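Local coordinates for protein predicted DNA-binding transcriptional regulator (Aliivibrio fischeri ES114, PDB 7DWN) that probably binds cis-regulatory DNA as a tetrameric transcriptional regulator of the LysR family, pairing a winged helix-turn-helix domain with a substrate-binding-type regulatory domain, at residues L8-V13 with S35-L40; S88-N93 with K121-V126; E127-D132 with D144-F149; E133-L138 with P157-Q162. All coordinates share one frame; numbering follows the deposited sequence.

Contact 1 of 4, residues L8-V13 with S35-L40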
# COMPACT_ATOMS: atom_id res chain seq x y z
N LEU A 8 -6.30 26.50 5.56
CA LEU A 8 -5.65 25.61 4.60
C LEU A 8 -6.22 25.81 3.21
O LEU A 8 -5.48 25.92 2.22
CB LEU A 8 -5.80 24.16 5.05
CG LEU A 8 -5.40 23.85 6.49
CD1 LEU A 8 -5.79 22.43 6.89
CD2 LEU A 8 -3.91 24.07 6.69
N GLU A 9 -7.55 25.88 3.11
CA GLU A 9 -8.15 26.11 1.79
C GLU A 9 -7.83 27.50 1.25
O GLU A 9 -7.58 27.66 0.05
CB GLU A 9 -9.66 25.87 1.85
CG GLU A 9 -10.07 24.43 1.59
CD GLU A 9 -9.67 23.94 0.21
OE1 GLU A 9 -9.53 24.77 -0.71
OE2 GLU A 9 -9.48 22.71 0.04
N ASP A 10 -7.85 28.51 2.13
CA ASP A 10 -7.41 29.85 1.74
C ASP A 10 -6.04 29.81 1.08
O ASP A 10 -5.84 30.36 -0.00
CB ASP A 10 -7.37 30.77 2.97
CG ASP A 10 -8.73 31.00 3.59
OD1 ASP A 10 -9.75 30.90 2.87
OD2 ASP A 10 -8.79 31.27 4.81
N PHE A 11 -5.09 29.14 1.74
CA PHE A 11 -3.72 29.11 1.25
C PHE A 11 -3.61 28.32 -0.06
O PHE A 11 -2.84 28.71 -0.94
CB PHE A 11 -2.79 28.52 2.30
CG PHE A 11 -1.36 28.48 1.89
CD1 PHE A 11 -0.61 29.65 1.84
CD2 PHE A 11 -0.75 27.29 1.54
CE1 PHE A 11 0.71 29.62 1.45
CE2 PHE A 11 0.57 27.25 1.15
CZ PHE A 11 1.31 28.42 1.11
N LEU A 12 -4.36 27.23 -0.20
CA LEU A 12 -4.32 26.48 -1.45
C LEU A 12 -4.82 27.33 -2.62
O LEU A 12 -4.20 27.37 -3.69
CB LEU A 12 -5.13 25.19 -1.33
CG LEU A 12 -4.58 24.12 -0.39
CD1 LEU A 12 -5.58 22.99 -0.19
CD2 LEU A 12 -3.26 23.57 -0.91
N VAL A 13 -5.94 28.02 -2.42
CA VAL A 13 -6.47 28.88 -3.49
C VAL A 13 -5.49 30.00 -3.81
O VAL A 13 -5.23 30.30 -4.99
CB VAL A 13 -7.85 29.43 -3.09
CG1 VAL A 13 -8.31 30.48 -4.09
CG2 VAL A 13 -8.87 28.30 -3.01
N SER A 35 -6.52 38.50 3.67
CA SER A 35 -5.14 38.77 4.04
C SER A 35 -4.91 38.45 5.52
O SER A 35 -3.88 37.86 5.88
CB SER A 35 -4.78 40.22 3.73
OG SER A 35 -3.41 40.47 4.00
N ARG A 36 -5.87 38.81 6.37
CA ARG A 36 -5.74 38.53 7.80
C ARG A 36 -5.78 37.04 8.09
O ARG A 36 -5.07 36.55 8.97
CB ARG A 36 -6.84 39.26 8.58
CG ARG A 36 -6.74 39.11 10.08
CD ARG A 36 -5.43 39.66 10.62
NE ARG A 36 -5.33 39.53 12.07
CZ ARG A 36 -4.26 39.87 12.78
NH1 ARG A 36 -3.19 40.36 12.17
NH2 ARG A 36 -4.27 39.72 14.10
N ARG A 37 -6.60 36.28 7.35
CA ARG A 37 -6.64 34.84 7.54
C ARG A 37 -5.31 34.20 7.17
O ARG A 37 -4.79 33.34 7.89
CB ARG A 37 -7.78 34.22 6.72
CG ARG A 37 -9.16 34.38 7.36
CD ARG A 37 -10.25 34.47 6.30
NE ARG A 37 -10.43 33.23 5.54
CZ ARG A 37 -11.54 32.51 5.55
NH1 ARG A 37 -12.59 32.89 6.27
NH2 ARG A 37 -11.61 31.40 4.83
N ILE A 38 -4.73 34.62 6.04
CA ILE A 38 -3.42 34.10 5.65
C ILE A 38 -2.36 34.48 6.68
O ILE A 38 -1.48 33.68 7.01
CB ILE A 38 -3.04 34.59 4.24
CG1 ILE A 38 -4.03 34.05 3.20
CG2 ILE A 38 -1.62 34.16 3.89
CD1 ILE A 38 -3.98 32.54 3.04
N ARG A 39 -2.44 35.70 7.21
CA ARG A 39 -1.48 36.14 8.21
C ARG A 39 -1.60 35.32 9.49
O ARG A 39 -0.59 34.98 10.12
CB ARG A 39 -1.67 37.63 8.50
CG ARG A 39 -0.63 38.24 9.42
CD ARG A 39 0.75 38.17 8.81
NE ARG A 39 1.76 38.81 9.65
CZ ARG A 39 2.23 40.04 9.46
NH1 ARG A 39 1.80 40.76 8.43
NH2 ARG A 39 3.14 40.54 10.28
N LEU A 40 -2.83 35.00 9.89
CA LEU A 40 -3.04 34.16 11.07
C LEU A 40 -2.49 32.76 10.84
O LEU A 40 -1.90 32.16 11.75
CB LEU A 40 -4.52 34.11 11.42
CG LEU A 40 -5.15 35.39 11.98
CD1 LEU A 40 -6.65 35.21 12.17
CD2 LEU A 40 -4.49 35.77 13.30

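Contact 2 of 4, residues S88-N93 with K121-V126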
# COMPACT_ATOMS: atom_id res chain seq x y z
N SER A 88 -23.06 8.81 10.21
CA SER A 88 -23.61 10.00 10.85
C SER A 88 -25.07 10.20 10.49
O SER A 88 -25.87 10.61 11.33
CB SER A 88 -22.79 11.23 10.45
OG SER A 88 -22.85 11.44 9.05
N GLN A 89 -25.45 9.92 9.23
CA GLN A 89 -26.83 10.15 8.83
C GLN A 89 -27.81 9.30 9.63
O GLN A 89 -28.94 9.74 9.87
CB GLN A 89 -26.99 9.87 7.33
CG GLN A 89 -26.31 10.89 6.45
CD GLN A 89 -26.37 10.52 4.98
OE1 GLN A 89 -26.68 9.38 4.63
NE2 GLN A 89 -26.09 11.48 4.11
N LEU A 90 -27.40 8.11 10.06
CA LEU A 90 -28.32 7.20 10.73
C LEU A 90 -28.27 7.30 12.25
O LEU A 90 -29.22 6.87 12.92
CB LEU A 90 -28.04 5.75 10.30
CG LEU A 90 -28.65 5.31 8.97
CD1 LEU A 90 -30.12 5.66 8.95
CD2 LEU A 90 -27.95 5.93 7.77
N GLY A 91 -27.20 7.84 12.82
CA GLY A 91 -27.10 8.07 14.25
C GLY A 91 -26.10 7.14 14.91
O GLY A 91 -25.49 6.28 14.28
N GLY A 92 -25.94 7.35 16.22
CA GLY A 92 -25.01 6.57 17.01
C GLY A 92 -25.42 5.12 17.22
O GLY A 92 -24.58 4.32 17.64
N ASN A 93 -26.67 4.77 16.94
CA ASN A 93 -27.14 3.40 17.04
C ASN A 93 -27.04 2.65 15.72
O ASN A 93 -27.74 1.65 15.53
CB ASN A 93 -28.58 3.37 17.56
CG ASN A 93 -28.71 3.94 18.96
OD1 ASN A 93 -27.80 3.83 19.77
ND2 ASN A 93 -29.86 4.54 19.24
N LYS A 121 -35.81 0.78 18.21
CA LYS A 121 -35.36 -0.03 17.09
C LYS A 121 -33.98 0.44 16.67
O LYS A 121 -33.79 1.64 16.40
CB LYS A 121 -36.36 0.07 15.94
CG LYS A 121 -35.82 0.52 14.60
CD LYS A 121 -36.75 1.54 13.97
CE LYS A 121 -36.21 2.03 12.65
NZ LYS A 121 -35.87 0.89 11.75
N PRO A 122 -32.97 -0.43 16.67
CA PRO A 122 -31.66 -0.05 16.14
C PRO A 122 -31.71 0.08 14.63
O PRO A 122 -32.62 -0.41 13.96
CB PRO A 122 -30.75 -1.21 16.58
CG PRO A 122 -31.48 -1.87 17.70
CD PRO A 122 -32.93 -1.71 17.40
N ILE A 123 -30.71 0.77 14.10
CA ILE A 123 -30.63 1.08 12.68
C ILE A 123 -29.54 0.21 12.05
O ILE A 123 -28.42 0.16 12.55
CB ILE A 123 -30.35 2.57 12.44
CG1 ILE A 123 -31.40 3.43 13.15
CG2 ILE A 123 -30.34 2.86 10.97
CD1 ILE A 123 -32.80 3.23 12.62
N LEU A 124 -29.89 -0.45 10.95
CA LEU A 124 -28.97 -1.34 10.24
C LEU A 124 -28.41 -0.65 9.00
O LEU A 124 -29.14 0.05 8.29
CB LEU A 124 -29.67 -2.64 9.83
CG LEU A 124 -30.33 -3.49 10.91
CD1 LEU A 124 -31.09 -4.64 10.27
CD2 LEU A 124 -29.30 -4.01 11.90
N SER A 125 -27.12 -0.86 8.75
CA SER A 125 -26.49 -0.52 7.48
C SER A 125 -25.93 -1.82 6.92
O SER A 125 -24.87 -2.27 7.36
CB SER A 125 -25.41 0.54 7.65
OG SER A 125 -24.59 0.60 6.50
N VAL A 126 -26.64 -2.42 5.97
CA VAL A 126 -26.32 -3.76 5.48
C VAL A 126 -25.66 -3.63 4.11
O VAL A 126 -26.27 -3.13 3.16
CB VAL A 126 -27.58 -4.64 5.40
CG1 VAL A 126 -27.19 -6.06 5.04
CG2 VAL A 126 -28.33 -4.59 6.71

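Contact 3 of 4, residues E127-D132 with D144-F149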
# COMPACT_ATOMS: atom_id res chain seq x y z
N GLU A 127 -24.41 -4.08 4.02
CA GLU A 127 -23.66 -4.07 2.77
C GLU A 127 -23.31 -5.50 2.38
O GLU A 127 -23.03 -6.33 3.25
CB GLU A 127 -22.39 -3.22 2.90
CG GLU A 127 -22.66 -1.73 3.04
CD GLU A 127 -23.16 -1.10 1.76
OE1 GLU A 127 -22.49 -1.27 0.71
OE2 GLU A 127 -24.23 -0.45 1.79
N ALA A 128 -23.33 -5.77 1.08
CA ALA A 128 -23.00 -7.10 0.59
C ALA A 128 -21.56 -7.46 0.92
O ALA A 128 -20.68 -6.60 0.97
CB ALA A 128 -23.24 -7.19 -0.92
N ILE A 129 -21.33 -8.75 1.15
CA ILE A 129 -20.04 -9.23 1.62
C ILE A 129 -19.06 -9.31 0.45
O ILE A 129 -19.44 -9.49 -0.71
CB ILE A 129 -20.21 -10.60 2.31
CG1 ILE A 129 -18.91 -11.02 3.01
CG2 ILE A 129 -20.64 -11.66 1.31
CD1 ILE A 129 -18.92 -12.45 3.49
N ASP A 130 -17.77 -9.17 0.77
CA ASP A 130 -16.68 -9.47 -0.14
C ASP A 130 -15.79 -10.49 0.57
O ASP A 130 -14.93 -10.12 1.37
CB ASP A 130 -15.90 -8.22 -0.53
CG ASP A 130 -14.92 -8.46 -1.67
OD1 ASP A 130 -14.75 -9.63 -2.08
OD2 ASP A 130 -14.33 -7.48 -2.17
N VAL A 131 -16.01 -11.78 0.27
CA VAL A 131 -15.35 -12.86 1.01
C VAL A 131 -13.84 -12.76 0.90
O VAL A 131 -13.11 -13.24 1.78
CB VAL A 131 -15.86 -14.22 0.51
CG1 VAL A 131 -17.33 -14.41 0.87
CG2 VAL A 131 -15.65 -14.36 -0.99
N ASP A 132 -13.33 -12.14 -0.17
CA ASP A 132 -11.89 -12.01 -0.34
C ASP A 132 -11.27 -11.15 0.76
O ASP A 132 -10.13 -11.39 1.17
CB ASP A 132 -11.56 -11.43 -1.71
CG ASP A 132 -11.96 -12.36 -2.84
OD1 ASP A 132 -11.79 -13.59 -2.70
OD2 ASP A 132 -12.46 -11.86 -3.87
N ASP A 144 -19.32 -4.16 11.88
CA ASP A 144 -19.45 -4.67 13.24
C ASP A 144 -19.76 -6.16 13.26
O ASP A 144 -19.17 -6.91 14.05
CB ASP A 144 -20.55 -3.91 13.98
CG ASP A 144 -20.31 -2.41 13.99
OD1 ASP A 144 -19.15 -1.99 14.18
OD2 ASP A 144 -21.28 -1.65 13.79
N ILE A 145 -20.68 -6.61 12.41
CA ILE A 145 -21.14 -8.00 12.39
C ILE A 145 -21.18 -8.47 10.94
O ILE A 145 -21.64 -7.75 10.05
CB ILE A 145 -22.53 -8.14 13.05
CG1 ILE A 145 -22.46 -7.72 14.52
CG2 ILE A 145 -23.04 -9.57 12.92
CD1 ILE A 145 -23.81 -7.51 15.16
N LEU A 146 -20.69 -9.69 10.71
CA LEU A 146 -20.64 -10.29 9.39
C LEU A 146 -21.62 -11.46 9.34
O LEU A 146 -21.56 -12.35 10.19
CB LEU A 146 -19.23 -10.76 9.06
CG LEU A 146 -19.02 -11.57 7.78
CD1 LEU A 146 -19.53 -10.78 6.59
CD2 LEU A 146 -17.55 -11.92 7.61
N LEU A 147 -22.51 -11.46 8.36
CA LEU A 147 -23.43 -12.58 8.16
C LEU A 147 -22.92 -13.36 6.96
O LEU A 147 -23.06 -12.93 5.81
CB LEU A 147 -24.86 -12.09 7.94
CG LEU A 147 -25.75 -11.86 9.17
CD1 LEU A 147 -25.13 -10.89 10.16
CD2 LEU A 147 -27.11 -11.37 8.73
N ALA A 148 -22.30 -14.52 7.21
CA ALA A 148 -21.66 -15.25 6.12
C ALA A 148 -21.87 -16.74 6.33
O ALA A 148 -22.50 -17.16 7.29
CB ALA A 148 -20.17 -14.89 6.00
N PHE A 149 -21.35 -17.54 5.40
CA PHE A 149 -21.48 -18.98 5.51
C PHE A 149 -20.27 -19.57 6.23
O PHE A 149 -19.32 -18.87 6.59
CB PHE A 149 -21.65 -19.61 4.13
CG PHE A 149 -22.94 -19.25 3.46
CD1 PHE A 149 -24.11 -19.93 3.77
CD2 PHE A 149 -23.00 -18.23 2.52
CE1 PHE A 149 -25.31 -19.59 3.16
CE2 PHE A 149 -24.19 -17.89 1.91
CZ PHE A 149 -25.34 -18.58 2.22

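Contact 4 of 4, residues E133-L138 with P157-Q162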
# COMPACT_ATOMS: atom_id res chain seq x y z
N GLU A 133 -12.00 -10.14 1.23
CA GLU A 133 -11.48 -9.23 2.24
C GLU A 133 -12.41 -9.06 3.43
O GLU A 133 -12.12 -8.23 4.31
CB GLU A 133 -11.19 -7.86 1.61
CG GLU A 133 -10.04 -7.87 0.62
CD GLU A 133 -8.70 -8.20 1.26
OE1 GLU A 133 -8.57 -8.01 2.49
OE2 GLU A 133 -7.79 -8.65 0.54
N ALA A 134 -13.51 -9.81 3.51
CA ALA A 134 -14.46 -9.65 4.61
C ALA A 134 -13.80 -9.89 5.96
O ALA A 134 -14.12 -9.22 6.95
CB ALA A 134 -15.64 -10.60 4.43
N THR A 135 -12.87 -10.85 6.02
CA THR A 135 -12.14 -11.10 7.26
C THR A 135 -11.34 -9.88 7.68
O THR A 135 -11.40 -9.43 8.84
CB THR A 135 -11.22 -12.32 7.07
OG1 THR A 135 -11.92 -13.32 6.33
CG2 THR A 135 -10.81 -12.90 8.40
N LYS A 136 -10.58 -9.30 6.74
CA LYS A 136 -9.82 -8.10 7.03
C LYS A 136 -10.73 -6.92 7.33
O LYS A 136 -10.43 -6.10 8.21
CB LYS A 136 -8.90 -7.78 5.84
CG LYS A 136 -8.04 -6.54 6.01
CD LYS A 136 -7.00 -6.48 4.90
CE LYS A 136 -6.27 -5.14 4.90
NZ LYS A 136 -7.19 -4.02 4.58
N GLU A 137 -11.86 -6.81 6.62
CA GLU A 137 -12.82 -5.75 6.90
C GLU A 137 -13.36 -5.86 8.32
O GLU A 137 -13.58 -4.85 8.99
CB GLU A 137 -13.97 -5.79 5.89
CG GLU A 137 -13.55 -5.53 4.45
CD GLU A 137 -13.56 -4.07 4.08
OE1 GLU A 137 -14.48 -3.35 4.53
OE2 GLU A 137 -12.65 -3.63 3.35
N LEU A 138 -13.58 -7.09 8.79
CA LEU A 138 -14.07 -7.30 10.15
C LEU A 138 -12.99 -6.95 11.17
O LEU A 138 -13.29 -6.36 12.22
CB LEU A 138 -14.53 -8.75 10.32
CG LEU A 138 -15.42 -9.09 11.51
CD1 LEU A 138 -16.72 -8.30 11.46
CD2 LEU A 138 -15.71 -10.58 11.53
N PRO A 157 -11.22 -18.47 16.88
CA PRO A 157 -10.51 -17.29 17.37
C PRO A 157 -9.49 -16.80 16.35
O PRO A 157 -8.95 -17.60 15.57
CB PRO A 157 -9.82 -17.79 18.65
CG PRO A 157 -9.98 -19.29 18.64
CD PRO A 157 -11.24 -19.54 17.88
N PRO A 158 -9.19 -15.49 16.33
CA PRO A 158 -9.62 -14.45 17.28
C PRO A 158 -11.05 -13.95 17.10
O PRO A 158 -11.45 -13.01 17.78
CB PRO A 158 -8.63 -13.32 17.00
CG PRO A 158 -8.33 -13.45 15.55
CD PRO A 158 -8.32 -14.94 15.28
N TYR A 159 -11.81 -14.58 16.21
CA TYR A 159 -13.17 -14.14 15.93
C TYR A 159 -14.18 -14.89 16.79
O TYR A 159 -13.96 -16.04 17.17
CB TYR A 159 -13.50 -14.33 14.45
CG TYR A 159 -12.45 -13.76 13.54
CD1 TYR A 159 -12.45 -12.41 13.21
CD2 TYR A 159 -11.44 -14.55 13.02
CE1 TYR A 159 -11.49 -11.87 12.39
CE2 TYR A 159 -10.47 -14.03 12.19
CZ TYR A 159 -10.50 -12.68 11.88
OH TYR A 159 -9.54 -12.16 11.06
N GLN A 160 -15.28 -14.22 17.10
CA GLN A 160 -16.42 -14.84 17.76
C GLN A 160 -17.45 -15.23 16.71
O GLN A 160 -17.76 -14.43 15.81
CB GLN A 160 -17.04 -13.88 18.78
CG GLN A 160 -16.09 -13.41 19.86
CD GLN A 160 -16.69 -12.32 20.73
OE1 GLN A 160 -16.04 -11.32 21.02
NE2 GLN A 160 -17.94 -12.52 21.14
N SER A 161 -17.98 -16.44 16.83
CA SER A 161 -18.93 -16.97 15.86
C SER A 161 -20.18 -17.46 16.56
O SER A 161 -20.13 -17.92 17.71
CB SER A 161 -18.31 -18.11 15.04
OG SER A 161 -17.87 -19.15 15.89
N GLN A 162 -21.31 -17.35 15.86
CA GLN A 162 -22.58 -17.91 16.32
C GLN A 162 -23.24 -18.58 15.13
O GLN A 162 -23.50 -17.94 14.11
CB GLN A 162 -23.50 -16.83 16.90
CG GLN A 162 -24.91 -17.31 17.18
CD GLN A 162 -25.02 -18.13 18.45
OE1 GLN A 162 -24.07 -18.20 19.24
NE2 GLN A 162 -26.17 -18.76 18.66

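Contact 1 of 4, residues L8-V13 with S35-L40
Asp10 and Arg37 meet side-on between helix 5-17 and helix 31-45, the guanidinium offering NE and NH2 to the two carboxylate oxygens. Arg37 NH2 donates to Asp10 OD1 over 2.7 Å with an N-H...O angle of 160°, reaching the syn lone pair and staying close to the guanidinium plane. The other arm is less regular: Arg37 NE lies 2.7 Å from Asp10 OD2 but approaches it from above the carboxylate plane, and the two flat groups are turned 49° apart. Bends at chi2 and chi3 fold the arginine chain back so that NE and NH2 both face the acid. Asp10 OD1 also takes a salt bridge from Arg27, so two arginines probably stabilise the carboxylate as an anion. Both helices belong to the N-terminal helix-turn-helix domain of the LysR family, where helix 31-45 follows helix 20-26 in the position of the recognition helix; their short segments run at 109° with axes 9.6 Å apart. The tightly packed part lies beside the ion pair: the Ile38 CD1 methyl sits 3.8 Å from both Asp10 CB and the backbone Phe11 N, and a looser 4.3 Å from Phe11 CB. Phe11 goes on to pack on Leu49. Asp10, Phe11 and Ile38 are buried, whereas Arg37 is partly exposed, on the solvent side of the contact.

Contact 2 of 4, residues S88-N93 with K121-V126
Leu90 and Ile123 form the apolar half of this contact, meeting at about a right angle. The methyl Ile123 CG2 sits 3.5 Å from Leu90 CD1 and 3.6 Å from Leu90 CG, so one branch of the isoleucine rests against CB, CG and the CD1 arm of the leucine. With chi1 at -55°, Ile123 places CG2 anti to its backbone N and CG1 beside that nitrogen, where CG1 comes within 4.1 Å of Leu90 O. The polar half is a single weak hydrogen bond, from Ile123 N to Asn93 O over 3.4 Å. Pro122 CB packs loosely against the carbonyl oxygen Asn93 O at 4.3 Å. Behind this first shell, Gly91, the first residue after helix 85-90, has a positive phi of 110° and turns the chain toward Asn93 and the start of strand 94-99. Backbone hydrogen bonds of Val95 with Ile123 and Ser125 then continue the pairing. Leu90 also packs on Pro217 of the second subunit, and Leu124 to Val126 pair in parallel with a strand of that chain. The contact thus marks where the linker helices enter the regulatory domain, at the opening parallel strand pair of its periplasmic-binding-protein-like alpha/beta fold.

Contact 3 of 4, residues E127-D132 with D144-F149
Ile129 reaches from the end of strand 123-128 to Leu146 and Ala148 of strand 145-149, in the parallel part of the alpha/beta regulatory domain. Strands 123-128 and 145-149 both pair with strand 94-99, which lies between them, and helix 134-140 makes the right-handed crossover typical of a beta-alpha-beta unit. Ile129 therefore bridges to strand 145-149 by its side chain alone, with no hydrogen bond joining the two segments, and its nearest backbone neighbour, Ala148, is 7.7 Å away between CA atoms. Its chain is fully extended, starting from a chi1 of -171°, which carries CD1 well out from its backbone to the other strand. There it sits over two neighbours on one face of strand 145-149, Leu146 and Ala148, whose side chains alternate with Leu147 on the other face. Leu146 comes in across Ile129 at about a right angle; CG anti to the backbone N (chi1 173°), with chi2 near 57°, brings CD1 to the isoleucine. That methyl touches both CG1 and CD1 of Ile129, while Leu146 also packs on Ala98 of the strand between and on Leu154. Past Ile129 the chain becomes less ordered, and Asp130 comes close to its counterpart Asp130 of the second subunit. The core of the contact rests on two methyl pairs: Ile129 CD1 to Leu146 CD1 at 3.6 Å, and Ile129 CD1 to Ala148 CB at 3.7 Å.

Contact 4 of 4, residues E133-L138 with P157-Q162
Tyr159 reaches to helix 134-140, its hydroxyl end at Thr135 and its ring beside Leu138, one turn further along. The helix is the connecting element of a beta-alpha-beta crossover in the regulatory domain, and the contact joins it to the residue just before strand 160-174, which pairs antiparallel with strand 264-272. Thr135 and Tyr159 meet at about a right angle. With chi1 at -41°, the threonine holds CG2 anti to its backbone N and its hydroxyl beside that nitrogen, and it is the methyl that meets the phenol, Thr135 CG2 lying 3.5 Å from Tyr159 CZ. The approach to the ring is oblique. Leu138 and Tyr159 instead run past each other in opposite directions, the leucine coming out from the helix and the tyrosine coming in from the strand side. Leu138 CG is anti to its backbone N, chi1 -163°, and Leu138 CD2 comes to 4.1 Å from Tyr159 CD1. One face of the ring carries Pro158 CG, 4.0 Å above the plane and toward the rim; a cis peptide bond precedes this proline. The phenol's polar partner lies just past the helix segment, where Arg139 NH1 is hydrogen-bonded to Tyr159 OH. Beside that bond, the 3.0 Å between Thr135 CG2 and Tyr159 OH is unusually short for a methyl and an oxygen and therefore doubtful in detail.

In the fold
From the N terminus, contact 1 brings helix 31-45 back to helix 5-17, enclosing helix 20-26, within the DNA-binding domain. The long helix 61-83 then leads to the regulatory domain, where contact 2 brings helix 85-90 and its following turn to strand 123-128, enclosing strand 94-99 and helix 101-114. Contact 3 begins at the end of that same strand and closes the next crossover on strand 145-149. Contact 4 crosses it, its segments alternating along the chain with those of contact 3: helix 134-140 is tied forward to the residue leading into strand 160-174. The two touch: Ala134 packs on Ile129 and Leu146, and Leu138 on Leu146.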